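Local coordinates for Lin1840 protein (Listeria innocua serovar 6a, PDB 4ZOE) that probably hydrolyses terminal, non-reducing beta-D-glucosyl residues as a family 3 beta-glucosidase of beta-1,2-glucan metabolism, and binds magnesium in its fibronectin type III-like domain, at residues A[645-650]-A[702-707]; A[614-619]-A[714-719]; A[641-646]-A[658-663]. The protein carries 1 engineered substitution. All coordinates share one frame; numbering follows the deposited sequence.

All three contacts belong to one five-stranded mixed sheet in the C-terminal, fibronectin type III-like part of the chain. Strand 638-648 pairs with 702-707 in interaction 1 and with 658-663 in interaction 3, sharing Tyr645 and Leu646, and the two contact centres lie 8 Å apart. Interaction 2 adds the outermost strand, 617-620, beyond strand 712-720; its centre is 11 Å from that of interaction 1, to which it is tied by a probable hydrogen bond from Phe715 N to Val703 O (2.8 Å). Interactions 2 and 3 do not touch. The magnesium ion sits at the end of interaction 1, with the side chain of Val719 about 7 Å away.

Interaction 1: A[645-650]-A[702-707]; sequences YLQDVT and RVFVGT. With MG (magnesium ion), chain C.
Arg702 NH1 gives two hydrogen bonds, one to Gln647 OE1 at 2.9 Å and one to a water that also accepts, weakly, from Gln647 NE2. The amide oxygen lies in the guanidinium plane and the bond is straight at its hydrogen (161°), yet the nitrogen stands above the carbonyl plane, off the lone pairs. With Gln647 CG anti to the backbone N (chi1 -180°) and both chains extended, the two side chains run alongside each other, amide and guanidinium planes turned 56° apart. Val649 CG2 rests over one guanidinium face, 3.6 Å from NH1, while the same Gln647 OE1 also lies at the rim of the Phe704 ring, 3.6 Å from CZ. On the reverse face of the sheet Leu646 CD2 meets Val703 CG2 at 3.5 Å, side by side.

The backbones are adjacent antiparallel strands of the fibronectin type III-like domain: Tyr645 with Phe704 and Gln647 with Arg702 are hydrogen-bonded pairs, and Leu646 with Val703 is the non-hydrogen-bonded pair between them. Where strand 638-648 ends, the chain turns into a magnesium site. Asp648 OD1 binds the ion at 2.0 Å and Thr650 O at 2.1 Å, and four waters bring the coordination to six; one of them also accepts from Thr650 N, and another lies within hydrogen-bonding distance of Asp648 OD2. Thr650 packs on Ala283 of the second subunit, which places the metal turn close to the dimer interface. Strand 699-706 is flanked by 638-648 and by 712-720, the latter sending Val712 and Val714 against Phe704 and Val717 against Val703.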
loop_
_atom_site.group_PDB
_atom_site.type_symbol
_atom_site.label_atom_id
_atom_site.label_comp_id
_atom_site.label_asym_id
_atom_site.label_seq_id
_atom_site.Cartn_x
_atom_site.Cartn_y
_atom_site.Cartn_z
ATOM N N TYR A 645 3.568 -14.005 -22.185
ATOM C CA TYR A 645 3.533 -12.656 -21.680
ATOM C C TYR A 645 3.949 -11.641 -22.727
ATOM O O TYR A 645 4.704 -11.949 -23.656
ATOM C CB TYR A 645 4.467 -12.549 -20.462
ATOM C CG TYR A 645 4.198 -13.487 -19.322
ATOM C CD1 TYR A 645 4.641 -14.783 -19.341
ATOM C CD2 TYR A 645 3.556 -13.028 -18.188
ATOM C CE1 TYR A 645 4.429 -15.642 -18.289
ATOM C CE2 TYR A 645 3.266 -13.868 -17.128
ATOM C CZ TYR A 645 3.703 -15.186 -17.180
ATOM O OH TYR A 645 3.521 -16.010 -16.145
ATOM N N LEU A 646 3.440 -10.432 -22.590
ATOM C CA LEU A 646 3.812 -9.323 -23.420
ATOM C C LEU A 646 4.342 -8.160 -22.538
ATOM O O LEU A 646 3.867 -7.954 -21.411
ATOM C CB LEU A 646 2.599 -8.789 -24.131
ATOM C CG LEU A 646 2.279 -9.164 -25.568
ATOM C CD1 LEU A 646 1.344 -8.085 -26.168
ATOM C CD2 LEU A 646 3.493 -9.420 -26.444
ATOM N N GLN A 647 5.324 -7.434 -23.037
ATOM C CA GLN A 647 5.821 -6.227 -22.479
ATOM C C GLN A 647 5.813 -5.119 -23.526
ATOM O O GLN A 647 6.201 -5.349 -24.679
ATOM C CB GLN A 647 7.278 -6.405 -22.047
ATOM C CG GLN A 647 7.858 -5.140 -21.431
ATOM C CD GLN A 647 9.354 -5.249 -21.084
ATOM O OE1 GLN A 647 10.061 -6.187 -21.474
ATOM N NE2 GLN A 647 9.826 -4.268 -20.334
ATOM N N ASP A 648 5.357 -3.923 -23.114
ATOM C CA ASP A 648 5.407 -2.754 -23.897
ATOM C C ASP A 648 6.641 -1.985 -23.443
ATOM O O ASP A 648 6.624 -1.390 -22.400
ATOM C CB ASP A 648 4.123 -1.966 -23.721
ATOM C CG ASP A 648 3.969 -0.817 -24.704
ATOM O OD1 ASP A 648 4.881 -0.431 -25.439
ATOM O OD2 ASP A 648 2.898 -0.221 -24.695
ATOM N N VAL A 649 7.694 -1.980 -24.233
ATOM C CA VAL A 649 8.995 -1.455 -23.767
ATOM C C VAL A 649 9.029 0.019 -23.435
ATOM O O VAL A 649 9.601 0.385 -22.417
ATOM C CB VAL A 649 10.127 -1.864 -24.714
ATOM C CG1 VAL A 649 11.399 -1.262 -24.261
ATOM C CG2 VAL A 649 10.185 -3.388 -24.763
ATOM N N THR A 650 8.431 0.852 -24.298
ATOM C CA THR A 650 8.354 2.312 -24.166
ATOM C C THR A 650 6.947 2.747 -24.451
ATOM O O THR A 650 6.344 2.310 -25.415
ATOM C CB THR A 650 9.325 2.962 -25.126
ATOM O OG1 THR A 650 10.603 2.308 -24.998
ATOM C CG2 THR A 650 9.433 4.479 -24.921
ATOM N N ARG A 702 8.104 -6.895 -26.272
ATOM C CA ARG A 702 8.714 -8.193 -26.086
ATOM C C ARG A 702 7.691 -9.187 -25.819
ATOM O O ARG A 702 6.773 -8.900 -25.162
ATOM C CB ARG A 702 9.717 -8.192 -24.969
ATOM C CG ARG A 702 10.873 -7.271 -25.279
ATOM C CD ARG A 702 11.819 -7.327 -24.107
ATOM N NE ARG A 702 12.871 -6.354 -24.375
ATOM C CZ ARG A 702 13.172 -5.262 -23.644
ATOM N NH1 ARG A 702 12.525 -4.973 -22.535
ATOM N NH2 ARG A 702 14.134 -4.444 -24.045
ATOM N N VAL A 703 7.878 -10.377 -26.353
ATOM C CA VAL A 703 7.002 -11.488 -26.177
ATOM C C VAL A 703 7.790 -12.546 -25.439
ATOM O O VAL A 703 8.932 -12.810 -25.791
ATOM C CB VAL A 703 6.540 -12.095 -27.564
ATOM C CG1 VAL A 703 5.469 -13.211 -27.385
ATOM C CG2 VAL A 703 5.896 -11.047 -28.415
ATOM N N PHE A 704 7.179 -13.173 -24.406
ATOM C CA PHE A 704 7.840 -14.119 -23.514
ATOM C C PHE A 704 7.049 -15.380 -23.544
ATOM O O PHE A 704 5.836 -15.369 -23.297
ATOM C CB PHE A 704 7.936 -13.612 -22.021
ATOM C CG PHE A 704 8.581 -12.264 -21.855
ATOM C CD1 PHE A 704 7.858 -11.131 -21.967
ATOM C CD2 PHE A 704 9.923 -12.160 -21.549
ATOM C CE1 PHE A 704 8.414 -9.913 -21.781
ATOM C CE2 PHE A 704 10.504 -10.946 -21.336
ATOM C CZ PHE A 704 9.770 -9.781 -21.491
ATOM N N VAL A 705 7.705 -16.495 -23.876
ATOM C CA VAL A 705 7.044 -17.738 -23.867
ATOM C C VAL A 705 7.713 -18.754 -22.917
ATOM O O VAL A 705 8.886 -19.028 -22.991
ATOM C CB VAL A 705 7.078 -18.341 -25.294
ATOM C CG1 VAL A 705 6.290 -19.652 -25.282
ATOM C CG2 VAL A 705 6.513 -17.372 -26.260
ATOM N N GLY A 706 6.958 -19.362 -22.022
ATOM C CA GLY A 706 7.636 -20.188 -21.034
ATOM C C GLY A 706 6.661 -20.920 -20.144
ATOM O O GLY A 706 5.462 -21.069 -20.448
ATOM N N THR A 707 7.151 -21.352 -19.002
ATOM C CA THR A 707 6.389 -22.134 -18.060
ATOM C C THR A 707 6.238 -21.486 -16.658
ATOM O O THR A 707 5.810 -22.151 -15.693
ATOM C CB THR A 707 7.062 -23.516 -17.905
ATOM O OG1 THR A 707 8.451 -23.370 -17.613
ATOM C CG2 THR A 707 6.928 -24.305 -19.229
HETATM MG MG MG C . 5.203 1.069 -26.711
HETATM O O HOH W 1 12.818 -2.869 -20.425
HETATM O O HOH W 2 3.333 1.903 -26.200
HETATM O O HOH W 3 7.266 0.147 -27.035
HETATM O O HOH W 4 5.629 2.712 -27.886
HETATM O O HOH W 5 4.380 -0.005 -28.302
#

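Interaction 2: A[614-619]-A[714-719]; sequences LPKELN and VFEVEV
Leu618 packs against two valines of the neighbouring strand: its CB lies 3.9 Å from Val717 CG1 and 4.1 Å from Val719 CG2. Leu624 and Phe685 also touch Leu618, Phe685 reaching Val719 as well. A second apolar patch lies further along, where Leu614 CD1 touches Phe715 CD2 at 3.7 Å, the two side chains crossing at about a right angle.

At Glu617 and Leu618 the chain joins the sheet as a parallel edge strand, Glu617 beside Glu718 and Leu618 beside Val719. Glu718 lies between two bonds: its N donates to Lys616 O at 2.9 Å (166° at the hydrogen), and its O accepts from Leu618 N over a longer, more bent 3.2 Å. This places strand 617-620, the outermost strand on this side, against 712-720 in the fibronectin type III-like sheet. Before the pairing starts, one water donates to both Pro615 O and Glu716 O and spans the two segments.

At the solvent-facing edge the Lys616 chain, bent at chi2 (63°) and beyond, turns toward the strand and runs alongside Glu716, bringing CD to 3.8 Å from Glu716 O. Its NZ remains 4.4 Å from Glu716 OE1, too far for a salt bridge; Glu716 OE2 has a long, weak ion pair with Arg702. Glu718, with CG anti to the backbone N, carries its carboxylate off the contact to a salt bridge with Arg284 of the second subunit.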
loop_
_atom_site.group_PDB
_atom_site.type_symbol
_atom_site.label_atom_id
_atom_site.label_comp_id
_atom_site.label_asym_id
_atom_site.label_seq_id
_atom_site.Cartn_x
_atom_site.Cartn_y
_atom_site.Cartn_z
ATOM N N LEU A 614 8.684 -16.117 -35.243
ATOM C CA LEU A 614 7.723 -15.040 -35.059
ATOM C C LEU A 614 8.093 -13.905 -36.017
ATOM O O LEU A 614 9.267 -13.748 -36.331
ATOM C CB LEU A 614 7.754 -14.553 -33.575
ATOM C CG LEU A 614 7.152 -15.553 -32.578
ATOM C CD1 LEU A 614 7.429 -15.355 -31.102
ATOM C CD2 LEU A 614 5.635 -15.547 -32.745
ATOM N N PRO A 615 7.105 -13.119 -36.502
ATOM C CA PRO A 615 7.413 -11.877 -37.238
ATOM C C PRO A 615 8.243 -10.872 -36.454
ATOM O O PRO A 615 8.114 -10.732 -35.255
ATOM C CB PRO A 615 6.026 -11.263 -37.529
ATOM C CG PRO A 615 5.030 -12.074 -36.750
ATOM C CD PRO A 615 5.650 -13.389 -36.448
ATOM N N LYS A 616 9.100 -10.171 -37.136
ATOM C CA LYS A 616 9.812 -9.078 -36.523
ATOM C C LYS A 616 8.981 -7.786 -36.537
ATOM O O LYS A 616 9.293 -6.858 -35.787
ATOM C CB LYS A 616 11.174 -8.884 -37.180
ATOM C CG LYS A 616 11.921 -7.669 -36.679
ATOM C CD LYS A 616 12.281 -7.698 -35.180
ATOM C CE LYS A 616 12.098 -6.332 -34.540
ATOM N NZ LYS A 616 13.056 -6.111 -33.411
ATOM N N GLU A 617 7.907 -7.738 -37.333
ATOM C CA GLU A 617 7.054 -6.570 -37.375
ATOM C C GLU A 617 5.615 -6.953 -37.496
ATOM O O GLU A 617 5.308 -8.045 -37.959
ATOM C CB GLU A 617 7.400 -5.699 -38.528
ATOM C CG GLU A 617 8.860 -5.352 -38.506
ATOM C CD GLU A 617 9.144 -4.095 -39.269
ATOM O OE1 GLU A 617 8.803 -3.018 -38.730
ATOM O OE2 GLU A 617 9.655 -4.174 -40.397
ATOM N N LEU A 618 4.766 -6.006 -37.160
ATOM C CA LEU A 618 3.374 -6.220 -37.037
ATOM C C LEU A 618 2.760 -4.850 -37.286
ATOM O O LEU A 618 3.374 -3.778 -36.941
ATOM C CB LEU A 618 3.109 -6.662 -35.603
ATOM C CG LEU A 618 1.921 -7.519 -35.330
ATOM C CD1 LEU A 618 1.875 -8.700 -36.308
ATOM C CD2 LEU A 618 2.039 -8.091 -33.897
ATOM N N ASN A 619 1.636 -4.838 -37.977
ATOM C CA ASN A 619 0.887 -3.593 -38.138
ATOM C C ASN A 619 0.083 -3.286 -36.869
ATOM O O ASN A 619 -0.214 -4.152 -36.100
ATOM C CB ASN A 619 -0.045 -3.670 -39.350
ATOM C CG ASN A 619 0.727 -3.626 -40.664
ATOM O OD1 ASN A 619 0.749 -4.589 -41.372
ATOM N ND2 ASN A 619 1.392 -2.524 -40.943
ATOM N N VAL A 714 12.562 -15.055 -24.758
ATOM C CA VAL A 714 12.092 -13.722 -25.139
ATOM C C VAL A 714 12.318 -13.392 -26.616
ATOM O O VAL A 714 13.366 -13.749 -27.203
ATOM C CB VAL A 714 12.674 -12.627 -24.194
ATOM C CG1 VAL A 714 14.226 -12.579 -24.254
ATOM C CG2 VAL A 714 12.089 -11.265 -24.473
ATOM N N PHE A 715 11.322 -12.743 -27.212
ATOM C CA PHE A 715 11.333 -12.375 -28.641
ATOM C C PHE A 715 10.919 -10.932 -28.786
ATOM O O PHE A 715 10.217 -10.443 -27.911
ATOM C CB PHE A 715 10.326 -13.272 -29.301
ATOM C CG PHE A 715 10.654 -14.696 -29.167
ATOM C CD1 PHE A 715 11.802 -15.199 -29.794
ATOM C CD2 PHE A 715 9.887 -15.530 -28.409
ATOM C CE1 PHE A 715 12.134 -16.526 -29.627
ATOM C CE2 PHE A 715 10.188 -16.848 -28.284
ATOM C CZ PHE A 715 11.309 -17.354 -28.867
ATOM N N GLU A 716 11.369 -10.224 -29.839
ATOM C CA GLU A 716 11.084 -8.780 -30.018
ATOM C C GLU A 716 10.273 -8.646 -31.232
ATOM O O GLU A 716 10.546 -9.336 -32.231
ATOM C CB GLU A 716 12.350 -7.901 -30.117
ATOM C CG GLU A 716 12.951 -7.902 -28.698
ATOM C CD GLU A 716 14.093 -6.990 -28.414
ATOM O OE1 GLU A 716 14.562 -6.304 -29.312
ATOM O OE2 GLU A 716 14.520 -7.035 -27.224
ATOM N N VAL A 717 9.239 -7.797 -31.129
ATOM C CA VAL A 717 8.302 -7.457 -32.280
ATOM C C VAL A 717 8.115 -5.947 -32.348
ATOM O O VAL A 717 7.681 -5.360 -31.374
ATOM C CB VAL A 717 6.884 -8.063 -32.104
ATOM C CG1 VAL A 717 6.092 -7.819 -33.354
ATOM C CG2 VAL A 717 6.932 -9.534 -31.932
ATOM N N GLU A 718 8.479 -5.297 -33.456
ATOM C CA GLU A 718 8.282 -3.869 -33.626
ATOM C C GLU A 718 6.891 -3.628 -34.235
ATOM O O GLU A 718 6.592 -4.095 -35.340
ATOM C CB GLU A 718 9.376 -3.245 -34.461
ATOM C CG GLU A 718 9.304 -1.720 -34.553
ATOM C CD GLU A 718 9.746 -0.973 -33.291
ATOM O OE1 GLU A 718 9.259 0.171 -33.090
ATOM O OE2 GLU A 718 10.567 -1.502 -32.543
ATOM N N VAL A 719 6.049 -2.898 -33.514
ATOM C CA VAL A 719 4.658 -2.614 -33.946
ATOM C C VAL A 719 4.598 -1.242 -34.589
ATOM O O VAL A 719 5.069 -0.222 -34.012
ATOM C CB VAL A 719 3.628 -2.861 -32.795
ATOM C CG1 VAL A 719 2.205 -2.643 -33.262
ATOM C CG2 VAL A 719 3.710 -4.289 -32.310
HETATM O O HOH W 6 9.644 -11.777 -33.094
HETATM O O HOH W 7 6.657 -1.968 -37.603
#

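Interaction 3: A[641-646]-A[658-663]; sequences VIQVYL and KELKAF
Tyr645 is sandwiched between Leu660 of the partner strand and Lys658 just ahead of it. Leu660 CD1 makes a CH-pi contact over one face, 3.8 Å from the ring centroid and 18° off the normal, while the aliphatic CD of Lys658 lies over the opposite face. In Leu660, chi1 of -170° sends CG toward the tyrosine and chi2 of 68° lays CD1 over its ring. Other apolar contacts are slighter: Val644 CB meets Ala662 CB at 4.0 Å, with Phe678 touching both, and Leu646 CB meets Lys661 CG at 3.9 Å.

The backbone bonds define a classic beta bulge in this antiparallel hairpin. Val644 O faces both Lys661 and Ala662, taking a straight bond from Lys661 N at 2.9 Å and a weak one from Ala662 N at 3.3 Å; Val644 N donates to Ala662 O. Past the bulge, Leu646 and Glu659 exchange two further bonds, the register having moved by one residue.

Among the polar side chains, Tyr645 OH donates to Gln643 OE1 at 2.6 Å, in the plane of that carbonyl, and Gln643 NE2 gives to Val641 O and to Gly599 O. Lys661 NZ and Glu659 OE1 form a salt bridge at 3.2 Å, weak as a hydrogen bond. Arg655 makes a second salt bridge to Glu659 OE1, and a water donates to Glu659 OE1 and to Leu646 O.

The buried phenol thus has its ring held from both faces and its hydroxyl fixed by a glutamine that is itself anchored through NE2, while two basic partners would be expected to keep Glu659 ionised.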
loop_
_atom_site.group_PDB
_atom_site.type_symbol
_atom_site.label_atom_id
_atom_site.label_comp_id
_atom_site.label_asym_id
_atom_site.label_seq_id
_atom_site.Cartn_x
_atom_site.Cartn_y
_atom_site.Cartn_z
ATOM N N VAL A 641 1.877 -25.904 -17.956
ATOM C CA VAL A 641 1.123 -24.660 -18.296
ATOM C C VAL A 641 2.020 -23.762 -19.120
ATOM O O VAL A 641 2.962 -23.161 -18.600
ATOM C CB VAL A 641 0.595 -23.934 -17.045
ATOM C CG1 VAL A 641 -0.209 -22.705 -17.370
ATOM C CG2 VAL A 641 -0.237 -24.902 -16.228
ATOM N N ILE A 642 1.719 -23.679 -20.436
ATOM C CA ILE A 642 2.451 -22.810 -21.292
ATOM C C ILE A 642 1.881 -21.420 -21.043
ATOM O O ILE A 642 0.695 -21.246 -21.054
ATOM C CB ILE A 642 2.304 -23.219 -22.789
ATOM C CG1 ILE A 642 2.812 -24.661 -22.971
ATOM C CG2 ILE A 642 2.990 -22.272 -23.669
ATOM C CD1 ILE A 642 2.561 -25.209 -24.401
ATOM N N GLN A 643 2.759 -20.461 -20.779
ATOM C CA GLN A 643 2.380 -19.028 -20.570
ATOM C C GLN A 643 2.999 -18.119 -21.558
ATOM O O GLN A 643 4.208 -18.234 -21.899
ATOM C CB GLN A 643 2.801 -18.607 -19.144
ATOM C CG GLN A 643 2.181 -19.532 -18.086
ATOM C CD GLN A 643 3.004 -19.666 -16.816
ATOM O OE1 GLN A 643 3.442 -18.656 -16.238
ATOM N NE2 GLN A 643 3.180 -20.892 -16.351
ATOM N N VAL A 644 2.197 -17.159 -22.022
ATOM C CA VAL A 644 2.732 -16.155 -22.918
ATOM C C VAL A 644 2.481 -14.786 -22.301
ATOM O O VAL A 644 1.356 -14.421 -22.039
ATOM C CB VAL A 644 2.104 -16.229 -24.338
ATOM C CG1 VAL A 644 2.811 -15.317 -25.247
ATOM C CG2 VAL A 644 2.151 -17.660 -24.908
ATOM N N TYR A 645 3.568 -14.005 -22.185
ATOM C CA TYR A 645 3.533 -12.656 -21.680
ATOM C C TYR A 645 3.949 -11.641 -22.727
ATOM O O TYR A 645 4.704 -11.949 -23.656
ATOM C CB TYR A 645 4.467 -12.549 -20.462
ATOM C CG TYR A 645 4.198 -13.487 -19.322
ATOM C CD1 TYR A 645 4.641 -14.783 -19.341
ATOM C CD2 TYR A 645 3.556 -13.028 -18.188
ATOM C CE1 TYR A 645 4.429 -15.642 -18.289
ATOM C CE2 TYR A 645 3.266 -13.868 -17.128
ATOM C CZ TYR A 645 3.703 -15.186 -17.180
ATOM O OH TYR A 645 3.521 -16.010 -16.145
ATOM N N LEU A 646 3.440 -10.432 -22.590
ATOM C CA LEU A 646 3.812 -9.323 -23.420
ATOM C C LEU A 646 4.342 -8.160 -22.538
ATOM O O LEU A 646 3.867 -7.954 -21.411
ATOM C CB LEU A 646 2.599 -8.789 -24.131
ATOM C CG LEU A 646 2.279 -9.164 -25.568
ATOM C CD1 LEU A 646 1.344 -8.085 -26.168
ATOM C CD2 LEU A 646 3.493 -9.420 -26.444
ATOM N N LYS A 658 6.162 -7.340 -17.545
ATOM C CA LYS A 658 5.416 -8.388 -18.218
ATOM C C LYS A 658 3.954 -8.312 -17.805
ATOM O O LYS A 658 3.591 -7.946 -16.667
ATOM C CB LYS A 658 5.799 -9.836 -17.727
ATOM C CG LYS A 658 7.147 -10.258 -17.961
ATOM C CD LYS A 658 7.365 -11.672 -17.513
ATOM C CE LYS A 658 8.646 -12.193 -18.013
ATOM N NZ LYS A 658 9.842 -11.500 -17.521
ATOM N N GLU A 659 3.113 -8.785 -18.720
ATOM C CA GLU A 659 1.725 -9.128 -18.399
ATOM C C GLU A 659 1.316 -10.388 -19.114
ATOM O O GLU A 659 1.632 -10.560 -20.322
ATOM C CB GLU A 659 0.841 -7.998 -18.904
ATOM C CG GLU A 659 0.993 -6.602 -18.311
ATOM C CD GLU A 659 0.005 -5.607 -18.948
ATOM O OE1 GLU A 659 -0.104 -5.489 -20.202
ATOM O OE2 GLU A 659 -0.692 -4.908 -18.227
ATOM N N LEU A 660 0.624 -11.291 -18.412
ATOM C CA LEU A 660 0.148 -12.493 -19.007
ATOM C C LEU A 660 -0.947 -12.158 -20.024
ATOM O O LEU A 660 -1.921 -11.461 -19.654
ATOM C CB LEU A 660 -0.469 -13.436 -17.954
ATOM C CG LEU A 660 -0.791 -14.833 -18.409
ATOM C CD1 LEU A 660 0.419 -15.657 -18.720
ATOM C CD2 LEU A 660 -1.667 -15.563 -17.396
ATOM N N LYS A 661 -0.828 -12.744 -21.236
ATOM C CA LYS A 661 -1.860 -12.568 -22.288
ATOM C C LYS A 661 -2.389 -13.823 -22.917
ATOM O O LYS A 661 -3.368 -13.712 -23.665
ATOM C CB LYS A 661 -1.359 -11.627 -23.386
ATOM C CG LYS A 661 -0.801 -10.288 -22.935
ATOM C CD LYS A 661 -1.896 -9.363 -22.469
ATOM C CE LYS A 661 -1.336 -8.048 -22.009
ATOM N NZ LYS A 661 -2.427 -7.135 -21.594
ATOM N N ALA A 662 -1.852 -14.998 -22.539
ATOM C CA ALA A 662 -2.310 -16.274 -23.011
ATOM C C ALA A 662 -1.758 -17.360 -22.145
ATOM O O ALA A 662 -0.637 -17.275 -21.590
ATOM C CB ALA A 662 -1.927 -16.469 -24.495
ATOM N N PHE A 663 -2.573 -18.379 -21.935
ATOM C CA PHE A 663 -2.120 -19.612 -21.255
ATOM C C PHE A 663 -2.888 -20.823 -21.765
ATOM O O PHE A 663 -4.065 -20.716 -22.125
ATOM C CB PHE A 663 -2.177 -19.452 -19.689
ATOM C CG PHE A 663 -3.540 -19.220 -19.180
ATOM C CD1 PHE A 663 -4.109 -17.948 -19.183
ATOM C CD2 PHE A 663 -4.286 -20.291 -18.771
ATOM C CE1 PHE A 663 -5.384 -17.785 -18.837
ATOM C CE2 PHE A 663 -5.573 -20.096 -18.380
ATOM C CZ PHE A 663 -6.118 -18.840 -18.399
HETATM O O HOH W 8 2.092 -5.749 -21.560
#